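Local coordinates for protein glutathione S-transferase (Natrialba magadii ATCC 43099, PDB 6GZF) that probably acts as a glutathione transferase of the Xi class, the glutathionyl-hydroquinone reductase type, in a haloalkaliphilic archaeon, at residues Y196-A201 with E205-A210; E213-L218 with V248-V253. One frame throughout, in Å; residues are numbered along the deposited sequence.

Contact 1: residues Y196-A201 with E205-A210; sequences YRAGFA and EPYDEA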
ATOM      1  N   TYR A 196       7.249   8.622  -7.231  1.00 23.03           N
ATOM      2  CA  TYR A 196       7.582   9.501  -6.116  1.00 23.52           C
ATOM      3  C   TYR A 196       6.620  10.679  -6.041  1.00 30.54           C
ATOM      4  O   TYR A 196       6.329  11.188  -4.959  1.00 30.84           O
ATOM      5  CB  TYR A 196       9.024  10.003  -6.234  1.00 23.60           C
ATOM      6  CG  TYR A 196      10.058   8.912  -6.078  1.00 23.69           C
ATOM      7  CD1 TYR A 196      10.473   8.161  -7.169  1.00 23.04           C
ATOM      8  CD2 TYR A 196      10.614   8.630  -4.837  1.00 24.18           C
ATOM      9  CE1 TYR A 196      11.415   7.161  -7.029  1.00 23.05           C
ATOM     10  CE2 TYR A 196      11.557   7.632  -4.687  1.00 25.50           C
ATOM     11  CZ  TYR A 196      11.954   6.901  -5.786  1.00 22.54           C
ATOM     12  OH  TYR A 196      12.892   5.907  -5.639  1.00 17.10           O
ATOM     13  N   ARG A 197       6.129  11.109  -7.199  1.00 28.07           N
ATOM     14  CA  ARG A 197       5.137  12.174  -7.259  1.00 23.65           C
ATOM     15  C   ARG A 197       3.835  11.696  -6.630  1.00 23.39           C
ATOM     16  O   ARG A 197       3.147  12.453  -5.948  1.00 32.88           O
ATOM     17  CB  ARG A 197       4.909  12.619  -8.705  1.00 34.61           C
ATOM     18  CG  ARG A 197       3.817  13.663  -8.882  1.00 37.94           C
ATOM     19  CD  ARG A 197       3.959  14.383 -10.214  1.00 34.71           C
ATOM     20  NE  ARG A 197       2.795  15.208 -10.526  1.00 45.07           N
ATOM     21  CZ  ARG A 197       1.889  14.901 -11.449  1.00 39.43           C
ATOM     22  NH1 ARG A 197       0.861  15.711 -11.668  1.00 32.57           N
ATOM     23  NH2 ARG A 197       2.013  13.788 -12.158  1.00 37.82           N
ATOM     24  N   ALA A 198       3.513  10.427  -6.855  1.00 23.43           N
ATOM     25  CA  ALA A 198       2.326   9.821  -6.272  1.00 25.94           C
ATOM     26  C   ALA A 198       2.522   9.557  -4.782  1.00 32.74           C
ATOM     27  O   ALA A 198       1.598   9.722  -3.987  1.00 36.36           O
ATOM     28  CB  ALA A 198       1.981   8.529  -6.998  1.00 27.43           C
ATOM     29  N   GLY A 199       3.733   9.151  -4.412  1.00 24.19           N
ATOM     30  CA  GLY A 199       4.037   8.790  -3.039  1.00 25.05           C
ATOM     31  C   GLY A 199       4.108   9.963  -2.081  1.00 27.20           C
ATOM     32  O   GLY A 199       3.578   9.897  -0.971  1.00 29.27           O
ATOM     33  N   PHE A 200       4.768  11.036  -2.503  1.00 27.47           N
ATOM     34  CA  PHE A 200       4.905  12.223  -1.666  1.00 28.58           C
ATOM     35  C   PHE A 200       3.806  13.238  -1.961  1.00 36.49           C
ATOM     36  O   PHE A 200       3.890  14.394  -1.546  1.00 37.54           O
ATOM     37  CB  PHE A 200       6.278  12.869  -1.867  1.00 34.59           C
ATOM     38  CG  PHE A 200       7.428  11.928  -1.653  1.00 35.89           C
ATOM     39  CD1 PHE A 200       7.399  10.996  -0.629  1.00 30.23           C
ATOM     40  CD2 PHE A 200       8.536  11.973  -2.480  1.00 33.56           C
ATOM     41  CE1 PHE A 200       8.455  10.127  -0.434  1.00 37.03           C
ATOM     42  CE2 PHE A 200       9.596  11.106  -2.290  1.00 36.33           C
ATOM     43  CZ  PHE A 200       9.555  10.182  -1.267  1.00 33.59           C
ATOM     44  N   ALA A 201       2.777  12.798  -2.682  1.00 32.61           N
ATOM     45  CA  ALA A 201       1.641  13.656  -3.005  1.00 33.46           C
ATOM     46  C   ALA A 201       0.958  14.143  -1.734  1.00 38.00           C
ATOM     47  O   ALA A 201       0.714  13.365  -0.813  1.00 39.78           O
ATOM     48  CB  ALA A 201       0.650  12.916  -3.888  1.00 29.48           C
ATOM     49  N   GLU A 205      -5.711  15.679  -6.182  1.00 36.45           N
ATOM     50  CA  GLU A 205      -5.598  15.865  -7.629  1.00 36.71           C
ATOM     51  C   GLU A 205      -4.191  15.573  -8.184  1.00 37.08           C
ATOM     52  O   GLU A 205      -4.079  14.922  -9.219  1.00 35.32           O
ATOM     53  CB  GLU A 205      -6.035  17.282  -8.022  1.00 43.20           C
ATOM     54  CG  GLU A 205      -7.289  17.768  -7.310  1.00 54.15           C
ATOM     55  CD  GLU A 205      -8.312  18.351  -8.264  1.00 73.64           C
ATOM     56  OE1 GLU A 205      -8.518  19.583  -8.239  1.00 80.14           O
ATOM     57  OE2 GLU A 205      -8.913  17.574  -9.036  1.00 63.79           O
ATOM     58  N   PRO A 206      -3.119  16.046  -7.516  1.00 39.52           N
ATOM     59  CA  PRO A 206      -1.791  15.655  -8.012  1.00 31.92           C
ATOM     60  C   PRO A 206      -1.551  14.146  -7.966  1.00 35.90           C
ATOM     61  O   PRO A 206      -0.959  13.600  -8.897  1.00 34.54           O
ATOM     62  CB  PRO A 206      -0.835  16.377  -7.061  1.00 26.69           C
ATOM     63  CG  PRO A 206      -1.609  17.547  -6.582  1.00 32.87           C
ATOM     64  CD  PRO A 206      -3.017  17.068  -6.458  1.00 37.55           C
ATOM     65  N   TYR A 207      -2.003  13.489  -6.901  1.00 29.02           N
ATOM     66  CA  TYR A 207      -1.880  12.039  -6.786  1.00 27.58           C
ATOM     67  C   TYR A 207      -2.618  11.334  -7.918  1.00 31.09           C
ATOM     68  O   TYR A 207      -2.093  10.403  -8.527  1.00 34.75           O
ATOM     69  CB  TYR A 207      -2.412  11.556  -5.433  1.00 32.57           C
ATOM     70  CG  TYR A 207      -2.587  10.054  -5.336  1.00 29.41           C
ATOM     71  CD1 TYR A 207      -1.535   9.236  -4.947  1.00 32.64           C
ATOM     72  CD2 TYR A 207      -3.809   9.455  -5.623  1.00 26.10           C
ATOM     73  CE1 TYR A 207      -1.690   7.864  -4.856  1.00 27.12           C
ATOM     74  CE2 TYR A 207      -3.973   8.086  -5.535  1.00 28.64           C
ATOM     75  CZ  TYR A 207      -2.912   7.297  -5.150  1.00 29.03           C
ATOM     76  OH  TYR A 207      -3.074   5.933  -5.062  1.00 30.35           O
ATOM     77  N   ASP A 208      -3.841  11.784  -8.184  1.00 32.35           N
ATOM     78  CA  ASP A 208      -4.684  11.184  -9.214  1.00 27.37           C
ATOM     79  C   ASP A 208      -4.009  11.203 -10.582  1.00 34.08           C
ATOM     80  O   ASP A 208      -4.019  10.203 -11.299  1.00 38.04           O
ATOM     81  CB  ASP A 208      -6.031  11.909  -9.287  1.00 31.76           C
ATOM     82  CG  ASP A 208      -6.853  11.738  -8.024  1.00 38.80           C
ATOM     83  OD1 ASP A 208      -6.649  10.733  -7.312  1.00 30.88           O
ATOM     84  OD2 ASP A 208      -7.704  12.609  -7.744  1.00 45.79           O
ATOM     85  N   GLU A 209      -3.423  12.341 -10.936  1.00 27.48           N
ATOM     86  CA  GLU A 209      -2.722  12.478 -12.208  1.00 30.87           C
ATOM     87  C   GLU A 209      -1.470  11.608 -12.251  1.00 30.23           C
ATOM     88  O   GLU A 209      -1.189  10.960 -13.259  1.00 25.03           O
ATOM     89  CB  GLU A 209      -2.345  13.938 -12.459  1.00 33.95           C
ATOM     90  CG  GLU A 209      -3.527  14.854 -12.716  1.00 39.15           C
ATOM     91  CD  GLU A 209      -3.119  16.312 -12.805  1.00 53.28           C
ATOM     92  OE1 GLU A 209      -1.966  16.583 -13.204  1.00 49.96           O
ATOM     93  OE2 GLU A 209      -3.948  17.188 -12.476  1.00 50.88           O
ATOM     94  N   ALA A 210      -0.726  11.601 -11.149  1.00 29.60           N
ATOM     95  CA  ALA A 210       0.514  10.838 -11.059  1.00 28.82           C
ATOM     96  C   ALA A 210       0.262   9.344 -11.214  1.00 28.77           C
ATOM     97  O   ALA A 210       1.067   8.630 -11.809  1.00 30.87           O
ATOM     98  CB  ALA A 210       1.215  11.122  -9.740  1.00 24.64           C
TER
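Arg197 reaches over from helix 194-199 to the start of helix 204-224, its CG anti to the backbone N (chi1 176°) and its chain extended as far as NE. On the way CG rests on the methyl of Ala210, at 3.7 Å from its CB. Pro206 O lies over one face of the guanidinium, offset toward its rim, and at the edge NH1 meets Glu209 OE1 at 3.3 Å. This salt bridge carries a weak, bent hydrogen bond (134°), with the guanidinium and carboxylate planes 61° apart. The next residue, Ala198, sets its CB 3.9 Å from Ala210 CB. The backbones are nearest at Ala198 and Tyr207, whose CA atoms are 4.8 Å apart. The Ala198 carbonyl oxygen lies at the ring edge of Tyr207, 3.3 Å from CD1. Beyond the helix end, Ala201 CB packs on Tyr207 CB at 3.7 Å. The Tyr207 hydroxyl bonds to Met259 O and to Arg312 N of the second subunit. This is a short connection between two successive helices of the all-helical GST C-terminal domain; the first carries Tyr196, the predicted proton donor/acceptor, whose hydroxyl is hydrogen-bonded to those of Tyr254 and Tyr297.

Contact 2: residues E213-L218 with V248-V253; sequences ELFGAL and VRFDNV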
ATOM      1  N   GLU A 213      -1.287   8.734 -15.058  1.00 22.42           N
ATOM      2  CA  GLU A 213      -0.219   8.797 -16.050  1.00 28.29           C
ATOM      3  C   GLU A 213       0.728   7.608 -15.938  1.00 25.63           C
ATOM      4  O   GLU A 213       1.208   7.090 -16.947  1.00 23.45           O
ATOM      5  CB  GLU A 213       0.566  10.102 -15.904  1.00 28.50           C
ATOM      6  CG  GLU A 213      -0.108  11.312 -16.526  1.00 31.82           C
ATOM      7  CD  GLU A 213       0.644  11.836 -17.734  1.00 49.14           C
ATOM      8  OE1 GLU A 213       1.816  11.446 -17.923  1.00 48.35           O
ATOM      9  OE2 GLU A 213       0.065  12.640 -18.496  1.00 58.69           O
ATOM     10  N   LEU A 214       0.991   7.182 -14.707  1.00 26.50           N
ATOM     11  CA  LEU A 214       1.917   6.086 -14.441  1.00 19.40           C
ATOM     12  C   LEU A 214       1.459   4.772 -15.064  1.00 21.15           C
ATOM     13  O   LEU A 214       2.160   4.191 -15.892  1.00 25.59           O
ATOM     14  CB  LEU A 214       2.102   5.907 -12.932  1.00 21.76           C
ATOM     15  CG  LEU A 214       2.826   4.656 -12.425  1.00 20.15           C
ATOM     16  CD1 LEU A 214       4.222   4.540 -13.018  1.00 16.94           C
ATOM     17  CD2 LEU A 214       2.885   4.671 -10.906  1.00 20.30           C
ATOM     18  N   PHE A 215       0.283   4.303 -14.658  1.00 21.55           N
ATOM     19  CA  PHE A 215      -0.230   3.025 -15.135  1.00 20.22           C
ATOM     20  C   PHE A 215      -0.667   3.104 -16.593  1.00 21.65           C
ATOM     21  O   PHE A 215      -0.790   2.083 -17.269  1.00 17.54           O
ATOM     22  CB  PHE A 215      -1.385   2.556 -14.251  1.00 17.40           C
ATOM     23  CG  PHE A 215      -0.939   2.005 -12.928  1.00 24.78           C
ATOM     24  CD1 PHE A 215      -0.618   0.664 -12.795  1.00 21.59           C
ATOM     25  CD2 PHE A 215      -0.821   2.831 -11.823  1.00 24.52           C
ATOM     26  CE1 PHE A 215      -0.199   0.154 -11.580  1.00 26.41           C
ATOM     27  CE2 PHE A 215      -0.401   2.326 -10.605  1.00 27.77           C
ATOM     28  CZ  PHE A 215      -0.090   0.986 -10.485  1.00 30.00           C
ATOM     29  N   GLY A 216      -0.899   4.321 -17.072  1.00 23.42           N
ATOM     30  CA  GLY A 216      -1.149   4.537 -18.483  1.00 16.99           C
ATOM     31  C   GLY A 216       0.128   4.292 -19.259  1.00 22.68           C
ATOM     32  O   GLY A 216       0.121   3.638 -20.303  1.00 28.46           O
ATOM     33  N   ALA A 217       1.233   4.814 -18.734  1.00 24.92           N
ATOM     34  CA  ALA A 217       2.544   4.631 -19.346  1.00 24.11           C
ATOM     35  C   ALA A 217       2.979   3.170 -19.299  1.00 30.37           C
ATOM     36  O   ALA A 217       3.554   2.653 -20.257  1.00 32.91           O
ATOM     37  CB  ALA A 217       3.576   5.512 -18.658  1.00 14.57           C
ATOM     38  N   LEU A 218       2.700   2.511 -18.178  1.00 28.23           N
ATOM     39  CA  LEU A 218       3.059   1.108 -18.000  1.00 27.57           C
ATOM     40  C   LEU A 218       2.287   0.210 -18.961  1.00 30.00           C
ATOM     41  O   LEU A 218       2.821  -0.781 -19.462  1.00 31.82           O
ATOM     42  CB  LEU A 218       2.807   0.672 -16.556  1.00 24.27           C
ATOM     43  CG  LEU A 218       3.759   1.251 -15.508  1.00 22.56           C
ATOM     44  CD1 LEU A 218       3.291   0.903 -14.104  1.00 20.44           C
ATOM     45  CD2 LEU A 218       5.177   0.749 -15.745  1.00 18.81           C
ATOM     46  N   VAL A 248      11.776  -2.972 -10.591  1.00 19.58           N
ATOM     47  CA  VAL A 248      12.300  -3.905  -9.598  1.00 20.17           C
ATOM     48  C   VAL A 248      11.877  -3.511  -8.180  1.00 19.67           C
ATOM     49  O   VAL A 248      11.893  -4.335  -7.266  1.00 23.96           O
ATOM     50  CB  VAL A 248      13.846  -3.997  -9.677  1.00 17.37           C
ATOM     51  CG1 VAL A 248      14.493  -2.760  -9.070  1.00 15.55           C
ATOM     52  CG2 VAL A 248      14.350  -5.259  -8.993  1.00 17.92           C
ATOM     53  N   ARG A 249      11.476  -2.256  -8.009  1.00 17.68           N
ATOM     54  CA  ARG A 249      11.088  -1.747  -6.697  1.00 21.37           C
ATOM     55  C   ARG A 249       9.584  -1.521  -6.580  1.00 17.81           C
ATOM     56  O   ARG A 249       9.096  -1.083  -5.538  1.00 25.06           O
ATOM     57  CB  ARG A 249      11.820  -0.437  -6.401  1.00 17.23           C
ATOM     58  CG  ARG A 249      13.315  -0.587  -6.203  1.00 19.93           C
ATOM     59  CD  ARG A 249      13.989   0.767  -6.064  1.00 18.37           C
ATOM     60  NE  ARG A 249      15.351   0.644  -5.555  1.00 18.03           N
ATOM     61  CZ  ARG A 249      16.408   0.353  -6.308  1.00 23.64           C
ATOM     62  NH1 ARG A 249      16.261   0.148  -7.610  1.00 23.16           N
ATOM     63  NH2 ARG A 249      17.609   0.260  -5.758  1.00 26.69           N
ATOM     64  N   PHE A 250       8.854  -1.829  -7.645  1.00 17.18           N
ATOM     65  CA  PHE A 250       7.442  -1.468  -7.727  1.00 26.26           C
ATOM     66  C   PHE A 250       6.551  -2.290  -6.796  1.00 23.53           C
ATOM     67  O   PHE A 250       5.783  -1.730  -6.015  1.00 23.50           O
ATOM     68  CB  PHE A 250       6.949  -1.611  -9.168  1.00 26.61           C
ATOM     69  CG  PHE A 250       5.700  -0.823  -9.467  1.00 22.06           C
ATOM     70  CD1 PHE A 250       4.455  -1.291  -9.081  1.00 23.20           C
ATOM     71  CD2 PHE A 250       5.774   0.384 -10.139  1.00 22.03           C
ATOM     72  CE1 PHE A 250       3.311  -0.567  -9.355  1.00 25.85           C
ATOM     73  CE2 PHE A 250       4.633   1.111 -10.417  1.00 23.67           C
ATOM     74  CZ  PHE A 250       3.401   0.636 -10.024  1.00 25.70           C
ATOM     75  N   ASP A 251       6.652  -3.612  -6.882  1.00 22.95           N
ATOM     76  CA  ASP A 251       5.728  -4.493  -6.170  1.00 25.09           C
ATOM     77  C   ASP A 251       6.066  -4.671  -4.691  1.00 23.55           C
ATOM     78  O   ASP A 251       5.220  -5.102  -3.909  1.00 23.17           O
ATOM     79  CB  ASP A 251       5.678  -5.859  -6.855  1.00 28.64           C
ATOM     80  CG  ASP A 251       4.980  -5.807  -8.201  1.00 25.84           C
ATOM     81  OD1 ASP A 251       4.740  -4.686  -8.698  1.00 26.23           O
ATOM     82  OD2 ASP A 251       4.669  -6.881  -8.758  1.00 24.90           O
ATOM     83  N   ASN A 252       7.294  -4.340  -4.307  1.00 28.17           N
ATOM     84  CA  ASN A 252       7.700  -4.446  -2.910  1.00 29.06           C
ATOM     85  C   ASN A 252       7.587  -3.119  -2.169  1.00 29.34           C
ATOM     86  O   ASN A 252       7.469  -3.091  -0.944  1.00 34.20           O
ATOM     87  CB  ASN A 252       9.134  -4.973  -2.803  1.00 26.53           C
ATOM     88  CG  ASN A 252       9.196  -6.488  -2.721  1.00 31.69           C
ATOM     89  OD1 ASN A 252       9.334  -7.171  -3.736  1.00 26.22           O
ATOM     90  ND2 ASN A 252       9.098  -7.020  -1.507  1.00 35.61           N
ATOM     91  N   VAL A 253       7.625  -2.018  -2.914  1.00 23.70           N
ATOM     92  CA  VAL A 253       7.639  -0.692  -2.305  1.00 25.68           C
ATOM     93  C   VAL A 253       6.602   0.262  -2.899  1.00 23.25           C
ATOM     94  O   VAL A 253       5.668   0.676  -2.212  1.00 19.16           O
ATOM     95  CB  VAL A 253       9.029  -0.039  -2.432  1.00 17.44           C
ATOM     96  CG1 VAL A 253       8.983   1.403  -1.959  1.00 21.60           C
ATOM     97  CG2 VAL A 253      10.066  -0.829  -1.650  1.00 23.04           C
TER
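Phe250 points its ring end-on at helix 204-224 and meets three side chains there, Leu214, Phe215 and Leu218, with no hydrogen bond between the segments. The Phe215 ring stands almost perpendicular to it, the planes at 88° and the centroids 5.7 Å apart. CZ of Phe215 lies near the plane of the Phe250 ring, at its edge, 3.5 Å from Phe250 CZ, whereas Phe250 CZ approaches the Phe215 ring obliquely. The two leucines come from the opposite direction to Phe250 and both reach its CE2 atom. Leu214 does so with CD2, near the ring plane at 4.0 Å from CE2; Leu218, one turn further along the helix, brings CD1 obliquely to 3.9 Å from CE2. Side chains alone bridge the helices, since the nearest CA atoms, those of Leu218 and Phe250, are 11.5 Å apart. The contact thus belongs to the hydrophobic core of the GST C-terminal helical domain, where Val195 of helix 194-199 packs on both Leu214 and Phe250. Phe250 CG is anti to the backbone N (chi1 -159°), which carries the ring across to helix 204-224. An alanine here would remove the whole ring and is likely to leave a gap facing Leu214, Phe215 and Leu218, with the Phe215 ring set freer to turn. Behind Phe250, both carboxylate oxygens of Asp251 accept backbone N-H bonds, from Ile265 and Arg266, tying helix 250-254 to the following loop.

Overall arrangement
From the N terminus the chain passes through the thioredoxin-like domain and helix 177-192 before helix 194-199 opens contact 1. That contact closes a three-residue connection, folding the start of helix 204-224 back beside helix 194-199. Contact 2 opens further along helix 204-224 and closes a 29-residue excursion, through the rest of that helix and helix 238-247, that returns at helix 250-254. The two are in series, neither nested nor crossed, with centres about 13 Å apart. Helix 204-224 is their common member: near its start it holds helix 194-199, and further along, helix 250-254. These partners carry Tyr196, the predicted proton donor/acceptor, and Tyr254, predicted to lower the pKa of the active-site cysteine.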